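Local coordinates for ankyrin repeat-containing protein YAR1 (Saccharomyces cerevisiae, PDB 4BSZ) that is an ankyrin-repeat protein that is required for a normal rate of cell proliferation and binds unfolded protein, at residues P9-I19 with V38-S49. Residues are numbered along the deposited sequence; the frame is centred on the assembly and turned at random.
Sequences PLDQEDQDTII and VSPELLSTCKES
Gln12 and Gln15, one helical turn apart, grip both backbone polar groups of Lys47 and show how side-chain amides can stand in for the missing partners of an irregular chain. Gln15 OE1 accepts from Lys47 N at 3.0 Å in a nearly straight bond (172°), while Gln12 NE2 donates to Lys47 O, also at 3.0 Å, with the donor in the plane of the carbonyl and the oxygen in the plane of the Gln12 amide, although the two planes are twisted well away from each other. The Gln12 chain reaches that oxygen because it bends at chi2 (65°). The other end of the Gln15 amide is used as well: NE2 donates to Leu10 O from above the carbonyl plane, so the amide ties the turn before helix 12-24 to the loop and its rotation is fixed. A leucine in place of Gln15 would probably leave Lys47 N and Leu10 O without these partners. Farther along, Ser49 OG makes a weak hydrogen bond to Asp16 OD1 (3.2 Å).

Apolar contacts complete the interface. Cys46 SG lies 3.8 Å from Ile18 CD1, and Leu10 CD2 also approaches this sulfur while meeting Val38 CG1 at 3.9 Å, the two side chains crossing at about a right angle. Leu42 CD2 comes up to Leu10 CB and to the ring of Pro9. Ile19 CD1 rests against the aliphatic part of Glu48, 3.6 Å from its CB; the carboxylate of Glu48 is hydrogen-bonded to Ser51.

Helix 12-24 is thus packed on the linker between helices 27-37 and 55-61, at the N-terminal end of the ankyrin stack. Ile18 and Leu43 both touch Phe34 of helix 27-37, Leu43 continues onto helix 65-78, and Ile19 meets Ala55 and Met58 of helix 55-61.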
ATOM      1  N   PRO B   9      12.111 -60.880  30.027  1.00146.46           N
ATOM      2  CA  PRO B   9      12.571 -60.124  31.197  1.00142.81           C
ATOM      3  C   PRO B   9      11.458 -59.290  31.833  1.00139.87           C
ATOM      4  O   PRO B   9      10.645 -59.818  32.589  1.00141.11           O
ATOM      5  CB  PRO B   9      13.655 -59.207  30.619  1.00112.65           C
ATOM      6  CG  PRO B   9      13.274 -59.035  29.180  1.00113.46           C
ATOM      7  CD  PRO B   9      12.660 -60.346  28.766  1.00118.14           C
ATOM      8  N   LEU B  10      11.424 -58.002  31.510  1.00 95.07           N
ATOM      9  CA  LEU B  10      10.537 -57.048  32.171  1.00 92.25           C
ATOM     10  C   LEU B  10       9.174 -56.933  31.504  1.00 93.05           C
ATOM     11  O   LEU B  10       9.078 -56.484  30.365  1.00 92.76           O
ATOM     12  CB  LEU B  10      11.198 -55.677  32.187  1.00 70.02           C
ATOM     13  CG  LEU B  10      10.618 -54.674  33.170  1.00 67.35           C
ATOM     14  CD1 LEU B  10      10.402 -55.336  34.509  1.00 68.42           C
ATOM     15  CD2 LEU B  10      11.581 -53.515  33.306  1.00 64.59           C
ATOM     16  N   ASP B  11       8.122 -57.308  32.230  1.00 88.23           N
ATOM     17  CA  ASP B  11       6.766 -57.328  31.668  1.00 89.88           C
ATOM     18  C   ASP B  11       6.070 -55.960  31.625  1.00 86.98           C
ATOM     19  O   ASP B  11       6.506 -55.001  32.266  1.00 83.74           O
ATOM     20  CB  ASP B  11       5.879 -58.355  32.385  1.00 98.69           C
ATOM     21  CG  ASP B  11       5.582 -57.972  33.816  1.00 96.97           C
ATOM     22  OD1 ASP B  11       6.514 -57.512  34.514  1.00 94.33           O
ATOM     23  OD2 ASP B  11       4.418 -58.128  34.239  1.00 98.63           O
ATOM     24  N   GLN B  12       4.973 -55.905  30.869  1.00 87.84           N
ATOM     25  CA  GLN B  12       4.256 -54.664  30.579  1.00 85.85           C
ATOM     26  C   GLN B  12       3.745 -53.955  31.830  1.00 84.07           C
ATOM     27  O   GLN B  12       3.840 -52.734  31.938  1.00 81.19           O
ATOM     28  CB  GLN B  12       3.086 -54.937  29.624  1.00 84.00           C
ATOM     29  CG  GLN B  12       2.397 -53.685  29.103  1.00 82.44           C
ATOM     30  CD  GLN B  12       3.307 -52.823  28.232  1.00 79.63           C
ATOM     31  OE1 GLN B  12       3.686 -53.217  27.127  1.00 81.01           O
ATOM     32  NE2 GLN B  12       3.654 -51.639  28.724  1.00 76.04           N
ATOM     33  N   GLU B  13       3.209 -54.728  32.770  1.00 85.48           N
ATOM     34  CA  GLU B  13       2.609 -54.174  33.981  1.00 84.59           C
ATOM     35  C   GLU B  13       3.632 -53.411  34.822  1.00 81.13           C
ATOM     36  O   GLU B  13       3.318 -52.397  35.449  1.00 79.48           O
ATOM     37  CB  GLU B  13       1.968 -55.292  34.800  1.00106.92           C
ATOM     38  CG  GLU B  13       1.070 -54.818  35.921  1.00107.09           C
ATOM     39  CD  GLU B  13       0.154 -55.920  36.419  1.00111.23           C
ATOM     40  OE1 GLU B  13       0.225 -57.047  35.879  1.00114.04           O
ATOM     41  OE2 GLU B  13      -0.641 -55.661  37.345  1.00112.04           O
ATOM     42  N   ASP B  14       4.864 -53.902  34.815  1.00 85.34           N
ATOM     43  CA  ASP B  14       5.931 -53.277  35.580  1.00 82.69           C
ATOM     44  C   ASP B  14       6.611 -52.167  34.792  1.00 80.05           C
ATOM     45  O   ASP B  14       7.189 -51.256  35.380  1.00 77.92           O
ATOM     46  CB  ASP B  14       6.948 -54.316  36.047  1.00 96.61           C
ATOM     47  CG  ASP B  14       6.412 -55.184  37.165  1.00 98.76           C
ATOM     48  OD1 ASP B  14       5.660 -54.655  38.015  1.00 98.39           O
ATOM     49  OD2 ASP B  14       6.733 -56.390  37.193  1.00101.13           O
ATOM     50  N   GLN B  15       6.550 -52.239  33.465  1.00 68.12           N
ATOM     51  CA  GLN B  15       6.995 -51.112  32.643  1.00 65.86           C
ATOM     52  C   GLN B  15       6.071 -49.929  32.903  1.00 64.65           C
ATOM     53  O   GLN B  15       6.531 -48.802  33.059  1.00 62.46           O
ATOM     54  CB  GLN B  15       7.016 -51.471  31.157  1.00 70.33           C
ATOM     55  CG  GLN B  15       8.183 -52.355  30.743  1.00 71.37           C
ATOM     56  CD  GLN B  15       8.169 -52.697  29.265  1.00 73.02           C
ATOM     57  OE1 GLN B  15       7.927 -51.833  28.418  1.00 71.91           O
ATOM     58  NE2 GLN B  15       8.418 -53.966  28.945  1.00 76.02           N
ATOM     59  N   ASP B  16       4.768 -50.210  32.970  1.00 66.24           N
ATOM     60  CA  ASP B  16       3.746 -49.199  33.261  1.00 65.92           C
ATOM     61  C   ASP B  16       3.965 -48.514  34.609  1.00 64.56           C
ATOM     62  O   ASP B  16       3.930 -47.285  34.702  1.00 63.10           O
ATOM     63  CB  ASP B  16       2.340 -49.811  33.208  1.00 86.58           C
ATOM     64  CG  ASP B  16       1.880 -50.104  31.790  1.00 88.26           C
ATOM     65  OD1 ASP B  16       2.273 -49.355  30.867  1.00 86.67           O
ATOM     66  OD2 ASP B  16       1.124 -51.085  31.602  1.00 91.50           O
ATOM     67  N   THR B  17       4.195 -49.314  35.647  1.00 69.43           N
ATOM     68  CA  THR B  17       4.450 -48.786  36.989  1.00 68.63           C
ATOM     69  C   THR B  17       5.651 -47.829  37.029  1.00 66.21           C
ATOM     70  O   THR B  17       5.596 -46.766  37.657  1.00 65.48           O
ATOM     71  CB  THR B  17       4.661 -49.928  38.002  1.00 69.46           C
ATOM     72  OG1 THR B  17       3.465 -50.718  38.090  1.00 72.11           O
ATOM     73  CG2 THR B  17       5.015 -49.366  39.374  1.00 68.84           C
ATOM     74  N   ILE B  18       6.726 -48.218  36.347  1.00 62.70           N
ATOM     75  CA  ILE B  18       7.931 -47.400  36.229  1.00 60.89           C
ATOM     76  C   ILE B  18       7.676 -46.040  35.572  1.00 59.58           C
ATOM     77  O   ILE B  18       8.166 -45.008  36.059  1.00 58.66           O
ATOM     78  CB  ILE B  18       9.022 -48.148  35.447  1.00 56.58           C
ATOM     79  CG1 ILE B  18       9.619 -49.260  36.308  1.00 57.85           C
ATOM     80  CG2 ILE B  18      10.112 -47.193  34.985  1.00 55.02           C
ATOM     81  CD1 ILE B  18      10.411 -50.291  35.519  1.00 58.89           C
ATOM     82  N   ILE B  19       6.906 -46.027  34.481  1.00 58.86           N
ATOM     83  CA  ILE B  19       6.635 -44.769  33.784  1.00 57.86           C
ATOM     84  C   ILE B  19       5.512 -43.957  34.426  1.00 58.49           C
ATOM     85  O   ILE B  19       5.447 -42.745  34.237  1.00 57.81           O
ATOM     86  CB  ILE B  19       6.347 -44.943  32.268  1.00 65.66           C
ATOM     87  CG1 ILE B  19       4.879 -45.275  32.030  1.00 67.52           C
ATOM     88  CG2 ILE B  19       7.274 -45.976  31.631  1.00 65.92           C
ATOM     89  CD1 ILE B  19       4.410 -44.863  30.677  1.00 67.78           C
ATOM     90  N   VAL B  38      15.344 -53.516  39.408  1.00 80.54           N
ATOM     91  CA  VAL B  38      15.551 -53.663  37.971  1.00 80.56           C
ATOM     92  C   VAL B  38      16.931 -53.126  37.588  1.00 80.53           C
ATOM     93  O   VAL B  38      17.416 -52.169  38.189  1.00 79.58           O
ATOM     94  CB  VAL B  38      14.449 -52.936  37.155  1.00 88.01           C
ATOM     95  CG1 VAL B  38      14.617 -53.185  35.662  1.00 88.44           C
ATOM     96  CG2 VAL B  38      13.074 -53.392  37.593  1.00 88.46           C
ATOM     97  N   SER B  39      17.576 -53.751  36.609  1.00 78.05           N
ATOM     98  CA  SER B  39      18.823 -53.213  36.087  1.00 78.31           C
ATOM     99  C   SER B  39      18.584 -51.868  35.415  1.00 75.73           C
ATOM    100  O   SER B  39      17.616 -51.704  34.668  1.00 74.47           O
ATOM    101  CB  SER B  39      19.457 -54.169  35.082  1.00 77.83           C
ATOM    102  OG  SER B  39      20.597 -53.570  34.486  1.00 78.19           O
ATOM    103  N   PRO B  40      19.477 -50.901  35.666  1.00 91.20           N
ATOM    104  CA  PRO B  40      19.373 -49.579  35.041  1.00 89.15           C
ATOM    105  C   PRO B  40      19.552 -49.673  33.529  1.00 89.32           C
ATOM    106  O   PRO B  40      19.175 -48.752  32.804  1.00 87.59           O
ATOM    107  CB  PRO B  40      20.541 -48.807  35.660  1.00 75.17           C
ATOM    108  CG  PRO B  40      20.910 -49.570  36.899  1.00 77.02           C
ATOM    109  CD  PRO B  40      20.643 -50.997  36.558  1.00 78.34           C
ATOM    110  N   GLU B  41      20.121 -50.785  33.073  1.00 88.01           N
ATOM    111  CA  GLU B  41      20.351 -51.053  31.656  1.00 88.94           C
ATOM    112  C   GLU B  41      19.030 -51.200  30.906  1.00 87.78           C
ATOM    113  O   GLU B  41      18.979 -51.059  29.678  1.00 87.91           O
ATOM    114  CB  GLU B  41      21.180 -52.331  31.512  1.00130.79           C
ATOM    115  CG  GLU B  41      21.741 -52.596  30.126  1.00132.65           C
ATOM    116  CD  GLU B  41      22.640 -53.822  30.099  1.00136.66           C
ATOM    117  OE1 GLU B  41      23.022 -54.303  31.189  1.00137.86           O
ATOM    118  OE2 GLU B  41      22.963 -54.303  28.992  1.00138.90           O
ATOM    119  N   LEU B  42      17.961 -51.458  31.660  1.00 75.36           N
ATOM    120  CA  LEU B  42      16.648 -51.763  31.092  1.00 75.02           C
ATOM    121  C   LEU B  42      15.668 -50.592  31.148  1.00 72.28           C
ATOM    122  O   LEU B  42      14.551 -50.685  30.635  1.00 72.11           O
ATOM    123  CB  LEU B  42      16.035 -52.990  31.786  1.00 65.07           C
ATOM    124  CG  LEU B  42      15.968 -54.273  30.946  1.00 68.15           C
ATOM    125  CD1 LEU B  42      17.364 -54.762  30.626  1.00 70.39           C
ATOM    126  CD2 LEU B  42      15.138 -55.356  31.627  1.00 69.91           C
ATOM    127  N   LEU B  43      16.088 -49.494  31.773  1.00 79.67           N
ATOM    128  CA  LEU B  43      15.257 -48.298  31.868  1.00 77.47           C
ATOM    129  C   LEU B  43      14.898 -47.774  30.487  1.00 76.79           C
ATOM    130  O   LEU B  43      13.770 -47.343  30.250  1.00 75.86           O
ATOM    131  CB  LEU B  43      15.969 -47.205  32.674  1.00 60.30           C
ATOM    132  CG  LEU B  43      15.335 -45.804  32.673  1.00 58.48           C
ATOM    133  CD1 LEU B  43      13.923 -45.815  33.242  1.00 57.94           C
ATOM    134  CD2 LEU B  43      16.189 -44.802  33.427  1.00 58.38           C
ATOM    135  N   SER B  44      15.858 -47.827  29.571  1.00 80.49           N
ATOM    136  CA  SER B  44      15.649 -47.329  28.213  1.00 80.10           C
ATOM    137  C   SER B  44      14.684 -48.175  27.369  1.00 81.31           C
ATOM    138  O   SER B  44      14.417 -47.842  26.215  1.00 81.33           O
ATOM    139  CB  SER B  44      16.990 -47.169  27.488  1.00 93.49           C
ATOM    140  OG  SER B  44      17.712 -48.388  27.453  1.00 95.93           O
ATOM    141  N   THR B  45      14.154 -49.255  27.944  1.00 82.88           N
ATOM    142  CA  THR B  45      13.271 -50.157  27.201  1.00 84.81           C
ATOM    143  C   THR B  45      11.815 -50.122  27.681  1.00 84.44           C
ATOM    144  O   THR B  45      10.932 -50.701  27.041  1.00 86.21           O
ATOM    145  CB  THR B  45      13.797 -51.626  27.210  1.00 91.41           C
ATOM    146  OG1 THR B  45      13.342 -52.318  28.387  1.00 91.98           O
ATOM    147  CG2 THR B  45      15.321 -51.651  27.142  1.00 91.98           C
ATOM    148  N   CYS B  46      11.565 -49.440  28.798  1.00 68.86           N
ATOM    149  CA  CYS B  46      10.208 -49.346  29.341  1.00 68.79           C
ATOM    150  C   CYS B  46       9.352 -48.410  28.503  1.00 68.01           C
ATOM    151  O   CYS B  46       9.641 -47.217  28.395  1.00 66.09           O
ATOM    152  CB  CYS B  46      10.217 -48.838  30.781  1.00 72.91           C
ATOM    153  SG  CYS B  46      11.417 -49.606  31.869  1.00 73.54           S
ATOM    154  N   LYS B  47       8.290 -48.948  27.917  1.00 80.47           N
ATOM    155  CA  LYS B  47       7.429 -48.157  27.053  1.00 80.31           C
ATOM    156  C   LYS B  47       5.978 -48.403  27.427  1.00 81.89           C
ATOM    157  O   LYS B  47       5.619 -49.513  27.810  1.00 84.04           O
ATOM    158  CB  LYS B  47       7.705 -48.503  25.589  1.00 77.81           C
ATOM    159  CG  LYS B  47       9.147 -48.207  25.184  1.00 76.58           C
ATOM    160  CD  LYS B  47       9.470 -48.645  23.773  1.00 78.44           C
ATOM    161  CE  LYS B  47      10.877 -48.198  23.379  1.00 77.35           C
ATOM    162  NZ  LYS B  47      11.230 -48.612  21.986  1.00 79.47           N
ATOM    163  N   GLU B  48       5.151 -47.362  27.343  1.00 67.27           N
ATOM    164  CA  GLU B  48       3.733 -47.472  27.695  1.00 69.13           C
ATOM    165  C   GLU B  48       3.032 -48.470  26.779  1.00 72.49           C
ATOM    166  O   GLU B  48       3.544 -48.807  25.711  1.00 73.17           O
ATOM    167  CB  GLU B  48       3.032 -46.106  27.639  1.00120.09           C
ATOM    168  CG  GLU B  48       1.769 -46.005  28.504  1.00121.62           C
ATOM    169  CD  GLU B  48       1.159 -44.607  28.517  1.00120.96           C
ATOM    170  OE1 GLU B  48       1.397 -43.846  27.559  1.00120.05           O
ATOM    171  OE2 GLU B  48       0.444 -44.264  29.484  1.00121.64           O
ATOM    172  N   SER B  49       1.867 -48.945  27.212  1.00 87.84           N
ATOM    173  CA  SER B  49       1.139 -49.986  26.495  1.00 91.80           C
ATOM    174  C   SER B  49       0.612 -49.469  25.157  1.00 93.02           C
ATOM    175  O   SER B  49       0.899 -50.034  24.096  1.00 94.77           O
ATOM    176  CB  SER B  49      -0.026 -50.491  27.351  1.00 98.25           C
ATOM    177  OG  SER B  49       0.362 -50.636  28.709  1.00 96.69           O
TER